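Local coordinates for Rho GTPase-activating protein 15 (Homo sapiens, PDB 3BYI), which activates the GTPase of Rho-type proteins, RAC1 among them, through its RhoGAP domain, converting them to the inactive GDP-bound state, at residues Lys68-Phe71 with Ile72-Glu76; Pro36-Val39 with Lys40-Ile43; Gly187-Ala190 with Ile191-Tyr195; Ile173-Gly176 with Pro177-Arg181; Gln115-Glu118 with Ala119-Gln123. All blocks are in the same frame, centred on the assembly; numbering follows the deposited sequence.

Contact 1: Lys68-Phe71 with Ile72-Glu76; sequences KLRF and IVNQE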
loop_
_atom_site.group_PDB
_atom_site.type_symbol
_atom_site.label_atom_id
_atom_site.label_comp_id
_atom_site.label_asym_id
_atom_site.label_seq_id
_atom_site.Cartn_x
_atom_site.Cartn_y
_atom_site.Cartn_z
ATOM N N LYS A 68 10.483 5.670 -13.642
ATOM C CA LYS A 68 11.039 4.647 -14.552
ATOM C C LYS A 68 10.736 3.234 -14.092
ATOM O O LYS A 68 10.557 2.338 -14.913
ATOM C CB LYS A 68 12.561 4.707 -14.628
ATOM C CG LYS A 68 13.136 5.918 -15.263
ATOM C CD LYS A 68 14.633 5.937 -15.140
ATOM C CE LYS A 68 15.226 7.029 -16.016
ATOM N NZ LYS A 68 16.640 7.266 -15.623
ATOM N N LEU A 69 10.751 3.023 -12.777
ATOM C CA LEU A 69 10.355 1.730 -12.193
ATOM C C LEU A 69 8.904 1.408 -12.576
ATOM O O LEU A 69 8.599 0.316 -13.075
ATOM C CB LEU A 69 10.478 1.760 -10.663
ATOM C CG LEU A 69 10.748 0.427 -9.934
ATOM C CD1 LEU A 69 10.787 0.611 -8.381
ATOM C CD2 LEU A 69 9.798 -0.682 -10.321
ATOM N N ARG A 70 8.019 2.365 -12.342
ATOM C CA ARG A 70 6.602 2.262 -12.731
ATOM C C ARG A 70 6.432 1.950 -14.215
ATOM O O ARG A 70 5.619 1.106 -14.600
ATOM C CB ARG A 70 5.909 3.569 -12.417
ATOM C CG ARG A 70 4.498 3.703 -12.911
ATOM C CD ARG A 70 4.012 5.037 -12.501
ATOM N NE ARG A 70 2.665 5.319 -12.909
ATOM C CZ ARG A 70 2.318 5.633 -14.157
ATOM N NH1 ARG A 70 3.223 5.701 -15.108
ATOM N NH2 ARG A 70 1.060 5.898 -14.450
ATOM N N PHE A 71 7.216 2.624 -15.047
ATOM C CA PHE A 71 7.109 2.428 -16.488
ATOM C C PHE A 71 7.471 1.005 -16.903
ATOM O O PHE A 71 6.777 0.356 -17.690
ATOM C CB PHE A 71 8.041 3.365 -17.240
ATOM C CG PHE A 71 7.931 3.232 -18.735
ATOM C CD1 PHE A 71 6.987 3.981 -19.439
ATOM C CD2 PHE A 71 8.730 2.335 -19.435
ATOM C CE1 PHE A 71 6.852 3.864 -20.813
ATOM C CE2 PHE A 71 8.620 2.218 -20.835
ATOM C CZ PHE A 71 7.672 2.984 -21.518
ATOM N N ILE A 72 8.613 0.545 -16.402
ATOM C CA ILE A 72 9.071 -0.822 -16.657
ATOM C C ILE A 72 7.988 -1.833 -16.236
ATOM O O ILE A 72 7.687 -2.788 -16.944
ATOM C CB ILE A 72 10.420 -1.119 -15.934
ATOM C CG1 ILE A 72 11.593 -0.456 -16.693
ATOM C CG2 ILE A 72 10.624 -2.593 -15.778
ATOM C CD1 ILE A 72 12.944 -0.462 -15.891
ATOM N N VAL A 73 7.383 -1.608 -15.080
ATOM C CA VAL A 73 6.335 -2.508 -14.586
ATOM C C VAL A 73 5.073 -2.451 -15.475
ATOM O O VAL A 73 4.447 -3.490 -15.774
ATOM C CB VAL A 73 5.946 -2.175 -13.113
ATOM C CG1 VAL A 73 4.684 -2.948 -12.659
ATOM C CG2 VAL A 73 7.114 -2.459 -12.162
ATOM N N ASN A 74 4.698 -1.241 -15.883
ATOM C CA ASN A 74 3.579 -1.056 -16.789
ATOM C C ASN A 74 3.812 -1.693 -18.171
ATOM O O ASN A 74 2.869 -2.219 -18.784
ATOM C CB ASN A 74 3.224 0.449 -16.946
ATOM C CG ASN A 74 2.172 0.931 -15.947
ATOM O OD1 ASN A 74 1.468 0.142 -15.346
ATOM N ND2 ASN A 74 2.053 2.238 -15.798
ATOM N N GLN A 75 5.063 -1.638 -18.646
ATOM C CA GLN A 75 5.465 -2.307 -19.884
ATOM C C GLN A 75 5.470 -3.826 -19.748
ATOM O O GLN A 75 5.767 -4.527 -20.707
ATOM C CB GLN A 75 6.862 -1.825 -20.345
ATOM C CG GLN A 75 6.909 -0.413 -20.966
ATOM C CD GLN A 75 6.011 -0.261 -22.190
ATOM O OE1 GLN A 75 4.777 -0.178 -22.060
ATOM N NE2 GLN A 75 6.624 -0.210 -23.389
ATOM N N GLU A 76 5.127 -4.320 -18.559
ATOM C CA GLU A 76 5.324 -5.718 -18.166
ATOM C C GLU A 76 6.658 -6.334 -18.616
ATOM O O GLU A 76 6.670 -7.439 -19.118
ATOM C CB GLU A 76 4.145 -6.557 -18.627
ATOM C CG GLU A 76 2.858 -6.203 -17.933
ATOM C CD GLU A 76 1.626 -6.853 -18.554
ATOM O OE1 GLU A 76 1.549 -7.056 -19.792
ATOM O OE2 GLU A 76 0.702 -7.158 -17.791
#
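Asn74 N gives its hydrogen to Arg70 O over 2.8 Å, and Gln75 N reaches Phe71 O at the same length. These bonds lead into the Schellman motif that closes helix 63-74: Glu76 adopts positive phi (41°), and two bonds run back into the last turn. On the buried flank Leu69 and Val73 lie side by side and point the same way, with Leu69 CD2 3.7 Å from Val73 CG2; Phe38 of helix 37-49 packs on both. Arg70 is extended as far as NE, and a turn at chi4 (-76°) sets the guanidinium beside the next turn. There Asn74 ND2 lies over one of its faces, near the rim, and the amide and guanidinium planes stand 77° apart. Their strongest polar partners lie elsewhere. Arg70 forms a salt bridge with Glu102, while Asn74 OD1 accepts from both Ile19 N and Phe20 N, fastening the helix end to the chain ahead of helix 24-31. Gln75 joins the same region, its amide bonding Leu14 O and Lys16 N. Bent at chi2, its chain meets the Phe71 ring obliquely on the CE2 side, with Gln75 CG very close, 3.1 Å from Phe71 CE2.

Contact 2: Pro36-Val39 with Lys40-Ile43; sequences PWFV and KQCI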
loop_
_atom_site.group_PDB
_atom_site.type_symbol
_atom_site.label_atom_id
_atom_site.label_comp_id
_atom_site.label_asym_id
_atom_site.label_seq_id
_atom_site.Cartn_x
_atom_site.Cartn_y
_atom_site.Cartn_z
ATOM N N PRO A 36 -1.055 -8.659 -5.662
ATOM C CA PRO A 36 -0.239 -8.383 -6.832
ATOM C C PRO A 36 1.235 -8.746 -6.672
ATOM O O PRO A 36 1.864 -8.445 -5.664
ATOM C CB PRO A 36 -0.382 -6.868 -7.022
ATOM C CG PRO A 36 -1.633 -6.511 -6.323
ATOM C CD PRO A 36 -1.734 -7.450 -5.167
ATOM N N TRP A 37 1.776 -9.382 -7.689
ATOM C CA TRP A 37 3.203 -9.695 -7.749
ATOM C C TRP A 37 4.094 -8.496 -7.438
ATOM O O TRP A 37 5.108 -8.660 -6.786
ATOM C CB TRP A 37 3.596 -10.256 -9.122
ATOM C CG TRP A 37 3.241 -11.655 -9.205
ATOM C CD1 TRP A 37 2.227 -12.207 -9.923
ATOM C CD2 TRP A 37 3.842 -12.706 -8.476
ATOM N NE1 TRP A 37 2.170 -13.546 -9.692
ATOM C CE2 TRP A 37 3.161 -13.886 -8.813
ATOM C CE3 TRP A 37 4.905 -12.767 -7.571
ATOM C CZ2 TRP A 37 3.530 -15.134 -8.305
ATOM C CZ3 TRP A 37 5.256 -13.981 -7.044
ATOM C CH2 TRP A 37 4.569 -15.159 -7.407
ATOM N N PHE A 38 3.741 -7.309 -7.937
ATOM C CA PHE A 38 4.598 -6.143 -7.735
ATOM C C PHE A 38 4.687 -5.774 -6.247
ATOM O O PHE A 38 5.734 -5.364 -5.773
ATOM C CB PHE A 38 4.128 -4.930 -8.530
ATOM C CG PHE A 38 5.000 -3.693 -8.313
ATOM C CD1 PHE A 38 6.315 -3.666 -8.752
ATOM C CD2 PHE A 38 4.500 -2.565 -7.676
ATOM C CE1 PHE A 38 7.101 -2.505 -8.601
ATOM C CE2 PHE A 38 5.281 -1.459 -7.499
ATOM C CZ PHE A 38 6.577 -1.421 -7.975
ATOM N N VAL A 39 3.565 -5.930 -5.535
ATOM C CA VAL A 39 3.519 -5.701 -4.115
ATOM C C VAL A 39 4.442 -6.698 -3.363
ATOM O O VAL A 39 5.165 -6.333 -2.443
ATOM C CB VAL A 39 2.054 -5.767 -3.574
ATOM C CG1 VAL A 39 2.024 -5.768 -2.004
ATOM C CG2 VAL A 39 1.199 -4.618 -4.161
ATOM N N LYS A 40 4.409 -7.962 -3.760
ATOM C CA LYS A 40 5.235 -8.952 -3.110
ATOM C C LYS A 40 6.723 -8.762 -3.457
ATOM O O LYS A 40 7.601 -8.995 -2.624
ATOM C CB LYS A 40 4.728 -10.344 -3.420
ATOM C CG LYS A 40 3.341 -10.627 -2.851
ATOM C CD LYS A 40 2.914 -12.122 -3.030
ATOM C CE LYS A 40 2.670 -12.512 -4.448
ATOM N NZ LYS A 40 2.105 -13.913 -4.571
ATOM N N GLN A 41 7.017 -8.339 -4.682
ATOM C CA GLN A 41 8.394 -8.029 -5.063
ATOM C C GLN A 41 8.997 -6.894 -4.243
ATOM O O GLN A 41 10.173 -6.938 -3.894
ATOM C CB GLN A 41 8.479 -7.562 -6.496
ATOM C CG GLN A 41 8.815 -8.606 -7.433
ATOM C CD GLN A 41 9.287 -8.044 -8.734
ATOM O OE1 GLN A 41 8.500 -7.478 -9.487
ATOM N NE2 GLN A 41 10.591 -8.204 -9.016
ATOM N N CYS A 42 8.217 -5.832 -4.064
ATOM C CA CYS A 42 8.670 -4.667 -3.332
ATOM C C CYS A 42 8.909 -4.999 -1.882
ATOM O O CYS A 42 9.951 -4.686 -1.341
ATOM C CB CYS A 42 7.647 -3.529 -3.453
ATOM S SG CYS A 42 7.736 -2.680 -5.062
ATOM N N ILE A 43 7.932 -5.663 -1.282
ATOM C CA ILE A 43 8.036 -6.198 0.073
ATOM C C ILE A 43 9.297 -7.040 0.240
ATOM O O ILE A 43 10.040 -6.835 1.216
ATOM C CB ILE A 43 6.765 -7.029 0.478
ATOM C CG1 ILE A 43 5.627 -6.052 0.800
ATOM C CG2 ILE A 43 7.117 -8.019 1.602
ATOM C CD1 ILE A 43 4.301 -6.653 1.030
#
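Lys40 folds back over Trp37 at the start of helix 37-49, and successive atoms of its chain meet first backbone oxygens and then the indole. CB lies 3.8 Å from Trp37 O, and CG is at a similar distance from Pro36 O. The chain then bends at CG-CD (chi3 -68°), turning its outer half toward the indole. CE comes over the face of the six-membered ring, 3.8 Å from Trp37 CE3, in a CH-pi contact. The tip completes a cation-pi interaction: Lys40 NZ stands 4.0 Å from the centroid of the Trp37 six-membered ring and only 11° off its normal.

On the buried side Cys42 SG makes a sulfur-aromatic contact with Phe38, over one face of the ring and shifted toward the rim, 3.6 Å from the Phe38 ring centroid. Phe20 and, from helix 89-102, Ala95 also meet that ring. Elsewhere on the buried surface Val39 and Ile43 run side by side, Val39 CG1 meeting Ile43 CD1 at 3.9 Å.

Pro36 occupies the N-cap position, and its O accepts Lys40 N in the carbonyl plane at 3.2 Å. Trp37 N is bonded to Glu31 at the end of the preceding helix. With Trp37 exposed and Phe38, Val39, Cys42 and Ile43 buried, these are the first two turns of an amphipathic helix in the all-helical RhoGAP fold.

Contact 3: Gly187-Ala190 with Ile191-Tyr195; sequences GNMA and IHMVY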
loop_
_atom_site.group_PDB
_atom_site.type_symbol
_atom_site.label_atom_id
_atom_site.label_comp_id
_atom_site.label_asym_id
_atom_site.label_seq_id
_atom_site.Cartn_x
_atom_site.Cartn_y
_atom_site.Cartn_z
ATOM N N GLY A 187 -17.316 15.623 4.940
ATOM C CA GLY A 187 -17.155 15.730 6.378
ATOM C C GLY A 187 -15.911 16.524 6.689
ATOM O O GLY A 187 -15.443 17.304 5.844
ATOM N N ASN A 188 -15.372 16.302 7.894
ATOM C CA ASN A 188 -14.238 17.081 8.420
ATOM C C ASN A 188 -12.905 16.391 8.122
ATOM O O ASN A 188 -12.759 15.207 8.401
ATOM C CB ASN A 188 -14.417 17.285 9.934
ATOM C CG ASN A 188 -13.462 18.311 10.525
ATOM O OD1 ASN A 188 -12.274 18.323 10.237
ATOM N ND2 ASN A 188 -13.984 19.155 11.397
ATOM N N MET A 189 -11.936 17.153 7.608
ATOM C CA MET A 189 -10.720 16.608 7.021
ATOM C C MET A 189 -9.697 16.225 8.060
ATOM O O MET A 189 -9.106 15.149 7.993
ATOM C CB MET A 189 -10.073 17.607 6.051
ATOM C CG MET A 189 -8.972 16.953 5.206
ATOM S SD MET A 189 -8.412 17.878 3.776
ATOM C CE MET A 189 -10.001 18.288 2.996
ATOM N N ALA A 190 -9.464 17.143 8.984
ATOM C CA ALA A 190 -8.710 16.882 10.193
ATOM C C ALA A 190 -9.189 15.587 10.847
ATOM O O ALA A 190 -8.395 14.701 11.167
ATOM C CB ALA A 190 -8.886 18.060 11.149
ATOM N N ILE A 191 -10.503 15.489 11.046
ATOM C CA ILE A 191 -11.105 14.286 11.627
ATOM C C ILE A 191 -10.868 13.050 10.757
ATOM O O ILE A 191 -10.429 12.016 11.251
ATOM C CB ILE A 191 -12.599 14.512 11.967
ATOM C CG1 ILE A 191 -12.725 15.558 13.088
ATOM C CG2 ILE A 191 -13.270 13.219 12.380
ATOM C CD1 ILE A 191 -14.166 15.816 13.573
ATOM N N HIS A 192 -11.102 13.150 9.456
ATOM C CA HIS A 192 -10.907 11.979 8.578
ATOM C C HIS A 192 -9.441 11.500 8.553
ATOM O O HIS A 192 -9.145 10.300 8.423
ATOM C CB HIS A 192 -11.452 12.241 7.159
ATOM C CG HIS A 192 -12.953 12.196 7.065
ATOM N ND1 HIS A 192 -13.642 12.506 5.910
ATOM C CD2 HIS A 192 -13.898 11.889 7.990
ATOM C CE1 HIS A 192 -14.942 12.378 6.127
ATOM N NE2 HIS A 192 -15.124 12.014 7.382
ATOM N N MET A 193 -8.526 12.452 8.682
ATOM C CA MET A 193 -7.107 12.130 8.753
ATOM C C MET A 193 -6.751 11.341 10.038
ATOM O O MET A 193 -5.997 10.377 10.012
ATOM C CB MET A 193 -6.270 13.406 8.623
ATOM C CG MET A 193 -6.277 13.996 7.191
ATOM S SD MET A 193 -5.372 15.562 6.994
ATOM C CE MET A 193 -6.472 16.776 7.699
ATOM N N VAL A 194 -7.312 11.730 11.164
ATOM C CA VAL A 194 -7.138 10.940 12.387
ATOM C C VAL A 194 -7.769 9.554 12.252
ATOM O O VAL A 194 -7.200 8.567 12.701
ATOM C CB VAL A 194 -7.694 11.672 13.625
ATOM C CG1 VAL A 194 -7.385 10.901 14.939
ATOM C CG2 VAL A 194 -7.054 13.072 13.694
ATOM N N TYR A 195 -8.955 9.483 11.665
ATOM C CA TYR A 195 -9.657 8.215 11.514
ATOM C C TYR A 195 -8.789 7.206 10.778
ATOM O O TYR A 195 -8.631 6.071 11.213
ATOM C CB TYR A 195 -10.922 8.377 10.712
ATOM C CG TYR A 195 -12.108 8.988 11.406
ATOM C CD1 TYR A 195 -12.140 9.203 12.780
ATOM C CD2 TYR A 195 -13.242 9.306 10.661
ATOM C CE1 TYR A 195 -13.269 9.758 13.387
ATOM C CE2 TYR A 195 -14.360 9.858 11.250
ATOM C CZ TYR A 195 -14.385 10.077 12.607
ATOM O OH TYR A 195 -15.529 10.614 13.152
#
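His192 N donates to Asn188 O over 2.8 Å, and the imidazole of the same residue packs against that oxygen, which stands above one ring face, nearest His192 CG at 3.3 Å. A weak bond from His192 ND1 to Ala182 O may further limit the rotation of the ring. The two methionines also pack closely, although Met189 is exposed: the Met193 chain bends at chi3 (-77°) and turns its methyl back under the previous turn, placing Met193 CE 3.5 Å from Met189 CG and 3.3 Å from Ala190 N.

The other side is looser. Asn188 is the N-cap residue of helix 189-205, its CG anti to the backbone N (chi1 -168°), and its OD1 accepts Ile191 N in a long, weak but nearly straight capping bond of 3.4 Å. The rest of the amide crosses the Ile191 chain at about a right angle, with Asn188 CG 3.8 Å from Ile191 CG1. Both residues are exposed, so this side of the first turn lies at the surface. Gly187 leads into it with phi 130°, a value that glycine readily adopts.

One turn on, Tyr195 turns toward a neighbouring helix: with Ile191 CG2 over one face of its ring, it packs on Phe113 and Val117 of helix 110-120.

Contact 4: Ile173-Gly176 with Pro177-Arg181; sequences IVFG and PTLLR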
loop_
_atom_site.group_PDB
_atom_site.type_symbol
_atom_site.label_atom_id
_atom_site.label_comp_id
_atom_site.label_asym_id
_atom_site.label_seq_id
_atom_site.Cartn_x
_atom_site.Cartn_y
_atom_site.Cartn_z
ATOM N N ILE A 173 0.941 7.425 9.779
ATOM C CA ILE A 173 0.946 8.723 9.086
ATOM C C ILE A 173 1.177 8.547 7.588
ATOM O O ILE A 173 0.575 9.278 6.783
ATOM C CB ILE A 173 2.032 9.702 9.691
ATOM C CG1 ILE A 173 1.591 10.210 11.078
ATOM C CG2 ILE A 173 2.284 10.926 8.749
ATOM C CD1 ILE A 173 2.731 10.809 11.932
ATOM N N VAL A 174 2.060 7.610 7.236
ATOM C CA VAL A 174 2.381 7.288 5.847
ATOM C C VAL A 174 1.243 6.513 5.201
ATOM O O VAL A 174 0.755 6.911 4.152
ATOM C CB VAL A 174 3.713 6.491 5.730
ATOM C CG1 VAL A 174 3.967 6.038 4.289
ATOM C CG2 VAL A 174 4.881 7.350 6.208
ATOM N N PHE A 175 0.798 5.446 5.855
ATOM C CA PHE A 175 -0.100 4.473 5.216
ATOM C C PHE A 175 -1.580 4.771 5.359
ATOM O O PHE A 175 -2.380 4.211 4.624
ATOM C CB PHE A 175 0.255 3.036 5.654
ATOM C CG PHE A 175 1.471 2.531 4.994
ATOM C CD1 PHE A 175 2.707 2.609 5.621
ATOM C CD2 PHE A 175 1.414 2.087 3.683
ATOM C CE1 PHE A 175 3.829 2.177 4.954
ATOM C CE2 PHE A 175 2.527 1.689 3.016
ATOM C CZ PHE A 175 3.736 1.714 3.657
ATOM N N GLY A 176 -1.927 5.647 6.296
ATOM C CA GLY A 176 -3.301 6.069 6.471
ATOM C C GLY A 176 -3.873 6.655 5.208
ATOM O O GLY A 176 -4.823 6.131 4.660
ATOM N N PRO A 177 -3.289 7.761 4.749
ATOM C CA PRO A 177 -3.693 8.373 3.494
ATOM C C PRO A 177 -3.477 7.471 2.265
ATOM O O PRO A 177 -4.252 7.550 1.331
ATOM C CB PRO A 177 -2.794 9.620 3.410
ATOM C CG PRO A 177 -2.295 9.847 4.776
ATOM C CD PRO A 177 -2.239 8.527 5.436
ATOM N N THR A 178 -2.416 6.665 2.277
ATOM C CA THR A 178 -2.051 5.804 1.151
ATOM C C THR A 178 -3.092 4.682 0.921
ATOM O O THR A 178 -3.393 4.351 -0.210
ATOM C CB THR A 178 -0.586 5.237 1.391
ATOM O OG1 THR A 178 0.373 6.303 1.274
ATOM C CG2 THR A 178 -0.198 4.170 0.434
ATOM N N LEU A 179 -3.640 4.139 2.004
ATOM C CA LEU A 179 -4.464 2.934 1.952
ATOM C C LEU A 179 -5.960 3.202 2.115
ATOM O O LEU A 179 -6.786 2.410 1.661
ATOM C CB LEU A 179 -3.958 1.939 3.009
ATOM C CG LEU A 179 -2.466 1.518 2.895
ATOM C CD1 LEU A 179 -2.134 0.586 3.965
ATOM C CD2 LEU A 179 -2.158 0.852 1.598
ATOM N N LEU A 180 -6.311 4.312 2.764
ATOM C CA LEU A 180 -7.709 4.664 3.011
ATOM C C LEU A 180 -8.164 5.919 2.243
ATOM O O LEU A 180 -9.351 6.057 1.886
ATOM C CB LEU A 180 -7.939 4.845 4.505
ATOM C CG LEU A 180 -7.815 3.564 5.343
ATOM C CD1 LEU A 180 -6.525 3.421 6.194
ATOM C CD2 LEU A 180 -9.024 3.460 6.213
ATOM N N ARG A 181 -7.243 6.838 1.970
ATOM C CA ARG A 181 -7.563 7.968 1.063
ATOM C C ARG A 181 -8.857 8.695 1.467
ATOM O O ARG A 181 -9.659 9.082 0.629
ATOM C CB ARG A 181 -7.686 7.445 -0.380
ATOM C CG ARG A 181 -7.566 8.478 -1.505
ATOM C CD ARG A 181 -7.838 7.815 -2.869
ATOM N NE ARG A 181 -6.812 6.847 -3.215
ATOM C CZ ARG A 181 -6.841 6.035 -4.269
ATOM N NH1 ARG A 181 -7.859 6.072 -5.122
ATOM N NH2 ARG A 181 -5.830 5.187 -4.468
#
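Thr178 OG1 donates to Val174 O over 3.0 Å, its hydroxyl reaching back one turn along helix 168-180 to take that carbonyl at the place where the regular bonding is broken. The break comes from Pro177, which has no N-H to give. Its ring lies against the carbonyl that a residue with an N-H would bond in a regular helix, with Pro177 CD 3.2 Å from Ile173 O, and the helix kinks here. Clear backbone bonding resumes two residues on: Leu179 N donates to Phe175 O over 2.9 Å, though at a bent angle of 138°, and Leu180 N donates to Gly176 O at 3.0 Å. Beside these bonds Leu179 crosses Phe175 obliquely, bringing Leu179 CD1 to 3.8 Å from Phe175 CB. With CG anti to the carbonyl carbon (chi1 -75°), the Phe175 ring leans back toward Val174, whose CG1 lies over one of its faces.

In the next shell the Phe175 ring meets Tyr57 edge-to-face, and Thr178 OG1 has a weak second bond from Arg101. The nearest side-chain atoms of Val174 and Arg58, the predicted arginine finger, are about 4 Å apart, which places this helix directly beside the probable catalytic site.

Helix 168-180 thus lies among several others: Thr178 and Leu179 pack on Phe100 of helix 89-102, Phe175 and Leu179 on helix 141-159, and Pro177 and Leu180 on helix 189-205.

Contact 5: Gln115-Glu118 with Ala119-Gln123; sequences QFVE and AIKKQ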
loop_
_atom_site.group_PDB
_atom_site.type_symbol
_atom_site.label_atom_id
_atom_site.label_comp_id
_atom_site.label_asym_id
_atom_site.label_seq_id
_atom_site.Cartn_x
_atom_site.Cartn_y
_atom_site.Cartn_z
ATOM N N GLN A 115 -17.860 1.812 8.093
ATOM C CA GLN A 115 -17.836 0.657 8.994
ATOM C C GLN A 115 -16.553 0.565 9.789
ATOM O O GLN A 115 -16.613 0.190 10.955
ATOM C CB GLN A 115 -18.073 -0.675 8.246
ATOM C CG GLN A 115 -19.565 -1.059 7.951
ATOM C CD GLN A 115 -19.710 -2.346 7.058
ATOM O OE1 GLN A 115 -19.880 -3.451 7.597
ATOM N NE2 GLN A 115 -19.627 -2.201 5.709
ATOM N N PHE A 116 -15.406 0.845 9.145
ATOM C CA PHE A 116 -14.053 0.856 9.795
ATOM C C PHE A 116 -13.910 1.992 10.804
ATOM O O PHE A 116 -13.308 1.811 11.870
ATOM C CB PHE A 116 -12.901 0.992 8.767
ATOM C CG PHE A 116 -12.472 -0.323 8.102
ATOM C CD1 PHE A 116 -12.775 -0.582 6.779
ATOM C CD2 PHE A 116 -11.769 -1.285 8.813
ATOM C CE1 PHE A 116 -12.390 -1.793 6.168
ATOM C CE2 PHE A 116 -11.366 -2.474 8.215
ATOM C CZ PHE A 116 -11.682 -2.737 6.889
ATOM N N VAL A 117 -14.440 3.163 10.449
ATOM C CA VAL A 117 -14.513 4.300 11.393
ATOM C C VAL A 117 -15.329 3.959 12.635
ATOM O O VAL A 117 -14.882 4.248 13.743
ATOM C CB VAL A 117 -15.125 5.577 10.746
ATOM C CG1 VAL A 117 -15.392 6.657 11.812
ATOM C CG2 VAL A 117 -14.220 6.114 9.670
ATOM N N GLU A 118 -16.526 3.388 12.453
ATOM C CA GLU A 118 -17.343 2.909 13.582
ATOM C C GLU A 118 -16.546 1.931 14.435
ATOM O O GLU A 118 -16.655 1.934 15.676
ATOM C CB GLU A 118 -18.605 2.171 13.106
ATOM C CG GLU A 118 -19.735 3.044 12.600
ATOM C CD GLU A 118 -21.014 2.240 12.272
ATOM O OE1 GLU A 118 -21.021 1.002 12.484
ATOM O OE2 GLU A 118 -22.014 2.852 11.808
ATOM N N ALA A 119 -15.784 1.069 13.753
ATOM C CA ALA A 119 -14.972 0.050 14.416
ATOM C C ALA A 119 -13.925 0.645 15.334
ATOM O O ALA A 119 -13.844 0.221 16.485
ATOM C CB ALA A 119 -14.315 -0.905 13.406
ATOM N N ILE A 120 -13.119 1.603 14.866
ATOM C CA ILE A 120 -12.088 2.167 15.772
ATOM C C ILE A 120 -12.648 3.108 16.835
ATOM O O ILE A 120 -11.958 3.378 17.820
ATOM C CB ILE A 120 -10.891 2.896 15.092
ATOM C CG1 ILE A 120 -11.381 3.941 14.080
ATOM C CG2 ILE A 120 -9.914 1.870 14.572
ATOM C CD1 ILE A 120 -10.349 4.994 13.785
ATOM N N LYS A 121 -13.872 3.599 16.642
ATOM C CA LYS A 121 -14.503 4.462 17.643
ATOM C C LYS A 121 -14.963 3.685 18.882
ATOM O O LYS A 121 -15.319 4.308 19.893
ATOM C CB LYS A 121 -15.685 5.238 17.052
ATOM C CG LYS A 121 -15.321 6.427 16.193
ATOM C CD LYS A 121 -16.597 7.111 15.721
ATOM C CE LYS A 121 -16.341 8.247 14.748
ATOM N NZ LYS A 121 -17.567 8.597 13.906
ATOM N N LYS A 122 -14.927 2.346 18.813
ATOM C CA LYS A 122 -15.463 1.475 19.876
ATOM C C LYS A 122 -14.830 1.741 21.220
ATOM O O LYS A 122 -13.682 2.105 21.276
ATOM C CB LYS A 122 -15.305 -0.013 19.522
ATOM C CG LYS A 122 -16.164 -0.491 18.380
ATOM C CD LYS A 122 -17.633 -0.333 18.639
ATOM C CE LYS A 122 -18.451 -0.866 17.474
ATOM N NZ LYS A 122 -19.845 -0.354 17.525
ATOM N N GLN A 123 -15.591 1.507 22.285
ATOM C CA GLN A 123 -15.265 1.957 23.642
ATOM C C GLN A 123 -13.932 1.436 24.224
ATOM O O GLN A 123 -13.243 2.178 24.919
ATOM C CB GLN A 123 -16.423 1.606 24.591
ATOM C CG GLN A 123 -16.338 2.275 25.948
#
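Val117 and Lys121 meet one turn apart in the region of helix 110-120, and three kinds of interaction join the two segments.

Backbone bonds come first. Ala119 N donates to Gln115 O and Ile120 N to Phe116 O, each at 3.0 Å, and Lys121 N reaches Val117 O at 3.1 Å. The first and last are both bent, at 142° and 141° at the hydrogen, and beyond them a weak bond, Lys122 N to Ala119 O, follows.

Packing contacts are the second kind. Lys121 is extended beyond CG and lies alongside Val117, pointing the same way; Lys121 CE is 3.5 Å from Val117 CG1, a tight approach for two carbons. Two carbons also make van der Waals contact with a carbonyl oxygen. Lys121 CG lies 3.3 Å from Val117 O, and Ile120 takes a less common rotamer, with CG1 between the backbone N and the carbonyl carbon (chi1 51°), which sets Ile120 CG1 against Val117 O at 3.5 Å. The Ile120 side chain packs on Gln198 and Ile199 of helix 189-205, while Ala119 faces Ala131 and Val132 of helix 125-138.

Polar ends come last: Lys121 NZ makes a weak hydrogen bond to Tyr195 OH, whereas Glu118 OE1 and Lys122 NZ, oppositely charged but 5.4 Å apart, do not touch.

Across this turn, then, the cohesion comes from backbone bonds and from the aliphatic part of a lysine, and any attraction between Glu118 and Lys122 is probably weak.

How the contacts relate
All five contacts are single-helix turns within the RhoGAP domain. Along the chain they run contact 2, contact 1, contact 5, contact 4, contact 3. Contacts 1 and 2, on the successive helices 63-74 and 37-49, have centres 13 Å apart and touch through Phe38. Contacts 3 and 5 form a second touching pair on the opposite side of the chain's centre, their centres 14 Å apart, where Tyr195 of helix 189-205 meets helix 110-120. Contact 4, on helix 168-180, lies between, 18 Å from contact 2 and 12 Å from contact 3, centre to centre, without touching either. The centres of contacts 1 and 5 are 38 Å apart. Contact 4 is the one beside the predicted arginine finger, while the other four are packing elsewhere in the helical domain.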